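Local atomic coordinates of hypothetical protein TTHA0849 (Thermus thermophilus, PDB entry 2D4R), a protein that is of unknown function but, as a putative member of the StAR-related lipid-transfer (START) domain superfamily, may bind or carry a lipid-like hydrophobic molecule. Residues Val17-Leu20 with Ala21-Leu24; Glu67-Asp70 with Glu71-Arg74; Met127-Asn130 with Val131-Leu134. All blocks are in the same frame, centred on the assembly; numbering follows the deposited sequence.

Interaction 1 (Val17-Leu20 with Ala21-Leu24)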
# COMPACT_ATOMS: atom_id res chain seq x y z
N VAL A 17 6.81 13.20 0.38
CA VAL A 17 5.90 12.12 0.73
C VAL A 17 6.05 10.96 -0.26
O VAL A 17 6.08 9.80 0.12
CB VAL A 17 4.43 12.62 0.74
CG1 VAL A 17 3.47 11.49 1.16
CG2 VAL A 17 4.29 13.82 1.69
N TYR A 18 6.18 11.30 -1.54
CA TYR A 18 6.37 10.30 -2.57
C TYR A 18 7.64 9.50 -2.31
O TYR A 18 7.62 8.27 -2.38
CB TYR A 18 6.42 10.97 -3.94
CG TYR A 18 6.88 10.08 -5.07
CD1 TYR A 18 8.21 10.08 -5.49
CD2 TYR A 18 5.99 9.24 -5.73
CE1 TYR A 18 8.63 9.28 -6.55
CE2 TYR A 18 6.40 8.44 -6.79
CZ TYR A 18 7.72 8.46 -7.19
OH TYR A 18 8.13 7.67 -8.24
N ARG A 19 8.74 10.18 -2.01
CA ARG A 19 10.04 9.50 -1.86
C ARG A 19 10.08 8.59 -0.64
O ARG A 19 10.69 7.53 -0.66
CB ARG A 19 11.20 10.50 -1.77
CG ARG A 19 11.98 10.71 -3.07
CD ARG A 19 12.65 9.41 -3.57
NE ARG A 19 14.12 9.44 -3.47
CZ ARG A 19 14.93 8.53 -4.00
NH1 ARG A 19 16.25 8.64 -3.85
NH2 ARG A 19 14.44 7.50 -4.67
N LEU A 20 9.43 9.03 0.43
CA LEU A 20 9.35 8.24 1.65
C LEU A 20 8.46 7.01 1.50
O LEU A 20 8.66 6.00 2.18
CB LEU A 20 8.84 9.10 2.80
CG LEU A 20 9.85 10.13 3.29
CD1 LEU A 20 9.15 11.11 4.22
CD2 LEU A 20 10.99 9.40 3.99
N ALA A 21 7.46 7.08 0.62
CA ALA A 21 6.61 5.92 0.36
C ALA A 21 7.33 4.92 -0.54
O ALA A 21 7.03 3.73 -0.53
CB ALA A 21 5.32 6.37 -0.28
N LYS A 22 8.29 5.41 -1.32
CA LYS A 22 9.00 4.58 -2.28
C LYS A 22 10.03 3.71 -1.58
O LYS A 22 10.34 2.61 -2.04
CB LYS A 22 9.68 5.46 -3.33
CG LYS A 22 10.43 4.68 -4.38
CD LYS A 22 11.22 5.62 -5.26
CE LYS A 22 12.19 4.86 -6.13
NZ LYS A 22 12.83 5.78 -7.11
N ASP A 23 10.56 4.21 -0.47
CA ASP A 23 11.47 3.44 0.36
C ASP A 23 10.63 2.55 1.26
O ASP A 23 10.43 2.85 2.45
CB ASP A 23 12.32 4.37 1.22
CG ASP A 23 13.14 3.62 2.27
OD1 ASP A 23 13.39 2.41 2.09
OD2 ASP A 23 13.52 4.24 3.28
N LEU A 24 10.13 1.46 0.67
CA LEU A 24 9.18 0.58 1.34
C LEU A 24 9.76 0.03 2.63
O LEU A 24 9.06 -0.10 3.64
CB LEU A 24 8.79 -0.58 0.42
CG LEU A 24 8.16 -0.21 -0.92
CD1 LEU A 24 7.96 -1.46 -1.77
CD2 LEU A 24 6.85 0.46 -0.66
O HOH W 1 10.19 4.92 3.84
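Lys22 and Arg19, three residues apart on the last turns of helix 14-22, bring two positive ends together. Lys22 NZ lies 3.4 Å from Arg19 NH2, beside the edge of the guanidinium, and Lys22 CD meets the same edge in plane. With CG anti to its backbone N (chi1 -179°) and every later torsion extended, the lysine runs out straight, while Arg19 bends at chi2 and chi3 and crosses it; the pose of this exposed side chain may owe something to a crystal neighbour. The like charges should repel, but Lys22 NZ also has a long, weak ion pair with Asp70, which probably eases the strain. Nearer the axis, Lys22 CB rests 3.5 Å from Arg19 O. Ala21 suits the buried side because a methyl fits where the helix packs against Leu138; its CB lies 3.5 Å from Val17 O, whose carbonyl takes the Ala21 N hydrogen bond (3.1 Å). The later bonds are weak, and a water bridges Leu20 O and Asp23 O where Asp23 centres an inverse gamma turn and caps the next helix through Gly26. Val17 and Ala21 pack on helix 120-144, as does Leu20 through Arg141 and Val142, and the root of Lys22 lies against the Trp68 indole of strand 58-69.

Interaction 2 (Glu67-Asp70 with Glu71-Arg74)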
# COMPACT_ATOMS: atom_id res chain seq x y z
N GLU A 67 5.67 -0.15 -10.08
CA GLU A 67 6.31 0.69 -11.08
C GLU A 67 6.21 2.11 -10.55
O GLU A 67 5.10 2.60 -10.25
CB GLU A 67 5.58 0.57 -12.42
CG GLU A 67 6.32 1.14 -13.61
CD GLU A 67 5.45 1.23 -14.86
OE1 GLU A 67 4.26 1.61 -14.74
OE2 GLU A 67 5.96 0.90 -15.95
N TRP A 68 7.36 2.76 -10.43
CA TRP A 68 7.47 4.08 -9.83
C TRP A 68 7.61 5.14 -10.91
O TRP A 68 8.48 5.05 -11.78
CB TRP A 68 8.67 4.13 -8.87
CG TRP A 68 8.51 3.23 -7.66
CD1 TRP A 68 9.06 2.00 -7.47
CD2 TRP A 68 7.71 3.49 -6.50
NE1 TRP A 68 8.66 1.47 -6.27
CE2 TRP A 68 7.83 2.37 -5.65
CE3 TRP A 68 6.90 4.57 -6.09
CZ2 TRP A 68 7.17 2.28 -4.41
CZ3 TRP A 68 6.24 4.48 -4.86
CH2 TRP A 68 6.38 3.34 -4.04
N ASP A 69 6.73 6.15 -10.86
CA ASP A 69 6.80 7.26 -11.78
C ASP A 69 7.34 8.51 -11.07
O ASP A 69 6.57 9.32 -10.53
CB ASP A 69 5.41 7.51 -12.35
CG ASP A 69 5.43 8.54 -13.44
OD1 ASP A 69 6.39 9.33 -13.50
OD2 ASP A 69 4.47 8.57 -14.24
N ASP A 70 8.66 8.66 -11.08
CA ASP A 70 9.33 9.74 -10.37
C ASP A 70 8.91 11.10 -10.88
O ASP A 70 8.73 12.04 -10.11
CB ASP A 70 10.86 9.60 -10.51
CG ASP A 70 11.40 8.33 -9.86
OD1 ASP A 70 12.17 7.60 -10.53
OD2 ASP A 70 11.07 8.07 -8.68
N GLU A 71 8.74 11.22 -12.20
CA GLU A 71 8.34 12.48 -12.81
C GLU A 71 7.04 13.03 -12.24
O GLU A 71 6.97 14.18 -11.81
CB GLU A 71 8.19 12.29 -14.32
CG GLU A 71 9.42 12.60 -15.10
CD GLU A 71 9.33 13.96 -15.73
OE1 GLU A 71 8.58 14.10 -16.72
OE2 GLU A 71 10.00 14.89 -15.24
N ASN A 72 6.00 12.19 -12.24
CA ASN A 72 4.67 12.64 -11.88
C ASN A 72 4.23 12.23 -10.47
O ASN A 72 3.06 12.37 -10.12
CB ASN A 72 3.66 12.13 -12.91
CG ASN A 72 3.95 12.64 -14.31
OD1 ASN A 72 4.99 13.25 -14.56
ND2 ASN A 72 3.03 12.39 -15.24
N LEU A 73 5.16 11.71 -9.68
CA LEU A 73 4.88 11.34 -8.29
C LEU A 73 3.69 10.38 -8.15
O LEU A 73 2.78 10.62 -7.35
CB LEU A 73 4.60 12.59 -7.46
CG LEU A 73 5.72 13.63 -7.37
CD1 LEU A 73 5.24 14.81 -6.52
CD2 LEU A 73 6.95 13.00 -6.77
N ARG A 74 3.70 9.32 -8.96
CA ARG A 74 2.68 8.27 -8.91
C ARG A 74 3.38 6.91 -8.96
O ARG A 74 4.53 6.80 -9.38
CB ARG A 74 1.72 8.31 -10.10
CG ARG A 74 1.26 9.65 -10.63
CD ARG A 74 0.11 9.38 -11.61
NE ARG A 74 -0.21 10.51 -12.47
CZ ARG A 74 -0.07 10.52 -13.79
NH1 ARG A 74 0.38 9.45 -14.43
NH2 ARG A 74 -0.38 11.61 -14.48
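Asp69 and Arg74 form an antiparallel hydrogen-bonded pair, the one that closes the turn between strands 58-69 and 74-82. Asp69 N donates to Arg74 O at 2.7 Å, and the returning bond, Arg74 N to Asp69 O, is longer at 3.3 Å. Asp69 has two residues opposite it, Leu73 and Arg74, the G1 beta bulge, and Leu73 has the left-handed backbone (phi 55°, psi 49°) that such a bulge uses. The side chain of Asp69 then folds over the turn. Its CB lies 3.2 Å from Arg74 O. CG is held anti to the backbone N (chi1 -173°), which swings the carboxylate toward the turn, where CG comes near Asn72 N and CB. OD1 accepts a nearly straight hydrogen bond from Asn72 N at 3.1 Å, met from above the carboxylate plane, and also lies 3.6 Å from Glu71 CB. OD2, the other branch, rests 3.9 Å from Asn72 CB and 4.2 Å from Arg74 NH1. That oxygen stands well out of the guanidinium plane, so only charge attraction acts there, while Asn72 CB sits over one guanidinium face. A short acid suits this place: its oxygen reaches the backbone N-H of Asn72, three residues on, and its negative charge, close to a guanidinium, is probably partly offset at an otherwise acidic, exposed tip.

Interaction 3 (Met127-Asn130 with Val131-Leu134)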
# COMPACT_ATOMS: atom_id res chain seq x y z
N MSE A 127 -10.16 -4.78 3.93
CA MSE A 127 -9.28 -4.21 2.91
C MSE A 127 -9.34 -2.69 2.96
O MSE A 127 -8.43 -2.01 2.48
CB MSE A 127 -9.67 -4.69 1.50
CG MSE A 127 -9.39 -6.17 1.23
SE MSE A 127 -7.50 -6.70 1.30
CE MSE A 127 -7.52 -7.65 2.94
N GLN A 128 -10.41 -2.16 3.53
CA GLN A 128 -10.50 -0.71 3.67
C GLN A 128 -9.62 -0.27 4.82
O GLN A 128 -8.95 0.75 4.73
CB GLN A 128 -11.95 -0.28 3.94
CG GLN A 128 -12.74 0.08 2.70
CD GLN A 128 -12.25 1.37 2.07
OE1 GLN A 128 -12.42 1.59 0.87
NE2 GLN A 128 -11.63 2.22 2.87
N GLU A 129 -9.63 -1.04 5.89
CA GLU A 129 -8.84 -0.69 7.05
C GLU A 129 -7.37 -0.79 6.68
O GLU A 129 -6.57 0.08 7.03
CB GLU A 129 -9.17 -1.62 8.21
CG GLU A 129 -10.60 -1.51 8.72
CD GLU A 129 -10.97 -0.09 9.15
OE1 GLU A 129 -11.58 0.64 8.33
OE2 GLU A 129 -10.66 0.29 10.30
N ASN A 130 -7.03 -1.84 5.93
CA ASN A 130 -5.64 -2.05 5.56
C ASN A 130 -5.04 -0.90 4.78
O ASN A 130 -3.94 -0.45 5.10
CB ASN A 130 -5.49 -3.36 4.78
CG ASN A 130 -5.29 -4.57 5.70
OD1 ASN A 130 -6.18 -4.91 6.49
ND2 ASN A 130 -4.12 -5.21 5.61
N VAL A 131 -5.75 -0.39 3.77
CA VAL A 131 -5.21 0.74 3.00
C VAL A 131 -5.27 2.08 3.73
O VAL A 131 -4.41 2.93 3.52
CB VAL A 131 -5.91 0.91 1.62
CG1 VAL A 131 -5.68 -0.32 0.78
CG2 VAL A 131 -7.37 1.19 1.81
N GLU A 132 -6.28 2.27 4.57
CA GLU A 132 -6.34 3.44 5.44
C GLU A 132 -5.13 3.45 6.38
O GLU A 132 -4.53 4.50 6.64
CB GLU A 132 -7.63 3.43 6.25
CG GLU A 132 -8.84 4.00 5.52
CD GLU A 132 -10.13 3.78 6.29
OE1 GLU A 132 -11.21 3.97 5.70
OE2 GLU A 132 -10.06 3.42 7.49
N SER A 133 -4.78 2.27 6.89
CA SER A 133 -3.65 2.14 7.81
C SER A 133 -2.31 2.25 7.10
O SER A 133 -1.34 2.75 7.68
CB SER A 133 -3.70 0.79 8.54
OG SER A 133 -3.29 -0.25 7.68
N LEU A 134 -2.24 1.79 5.86
CA LEU A 134 -1.01 1.95 5.10
C LEU A 134 -0.71 3.43 4.97
O LEU A 134 0.44 3.84 4.96
CB LEU A 134 -1.12 1.29 3.71
CG LEU A 134 -0.95 -0.24 3.63
CD1 LEU A 134 -0.91 -0.69 2.18
CD2 LEU A 134 0.34 -0.65 4.32
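Met127 O and Val131 begin the run: the carbonyl takes a weak hydrogen bond from Val131 N, and Val131 CG2 lies 3.4 Å from it. Residue 127 is modelled as selenomethionine, a labelled form of the methionine. Next, Gln128 O accepts a hydrogen bond from Glu132 N at 3.1 Å, and Val131 CG2 reaches the same oxygen at 3.3 Å. CG2 sits between the backbone N and the carbonyl carbon of its own residue, which turns this methyl back along the helix. The Gln128 side chain bends at chi2, bringing NE2 to 3.4 Å from Glu132 OE1, with amide and carboxylate planes 62° apart. Gln128 OE1 accepts a hydrogen bond from Arg5 N, of strand 3-10. Glu129 O accepts a hydrogen bond from Ser133 N at 2.8 Å, but its carboxylate gains little from Glu132: Glu129 OE1 and Glu132 OE2 stand 3.3 Å apart, their planes steeply turned, and probably repel unless one is protonated. A weak, long ion pair from Lys125 may soften this. Asn130 O closes the walk with two donors on one face of its plane, Leu134 N at 2.9 Å and Ser133 OG at 2.7 Å. Serine suits this place because its small hydroxyl, at chi1 76°, folds back onto the carbonyl a turn earlier. With an alanine at Ser133, Asn130 O would probably keep just the Leu134 N-H of its two donors, and Glu33 would lose the weak bond from the hydroxyl. Helix 120-144 packs on strands 3-10 and 100-109 here: Val131 meets Val4 and Ala6 of the first and Leu104 and Leu106 of the second, Met127 meets Tyr108, and Leu134 meets Leu104 and Leu31 of a loop.

Interactions 1 and 3 are partly buried helix turns, whereas interaction 2 is a surface hairpin. Interactions 1 and 3 share helix 120-144, which carries 127-134 and receives Val17, Leu20 and Ala21; both also touch strand 100-109. Their outward charges differ: a basic pair in interaction 1, an acidic one in interaction 3. Interaction 2 combines a strand-type backbone pair with one bond from the Asp69 carboxylate. Interactions 1 and 2 touch, for Tyr18 OH probably bonds to Asp70 OD2 and Asp69 O, while Leu73 packs on the Tyr18 ring. Interaction 3 touches neither and lies on the opposite side of the chain's centre. Long C-terminal helix and curved antiparallel sheet are consistent with the helix-grip fold of START relatives.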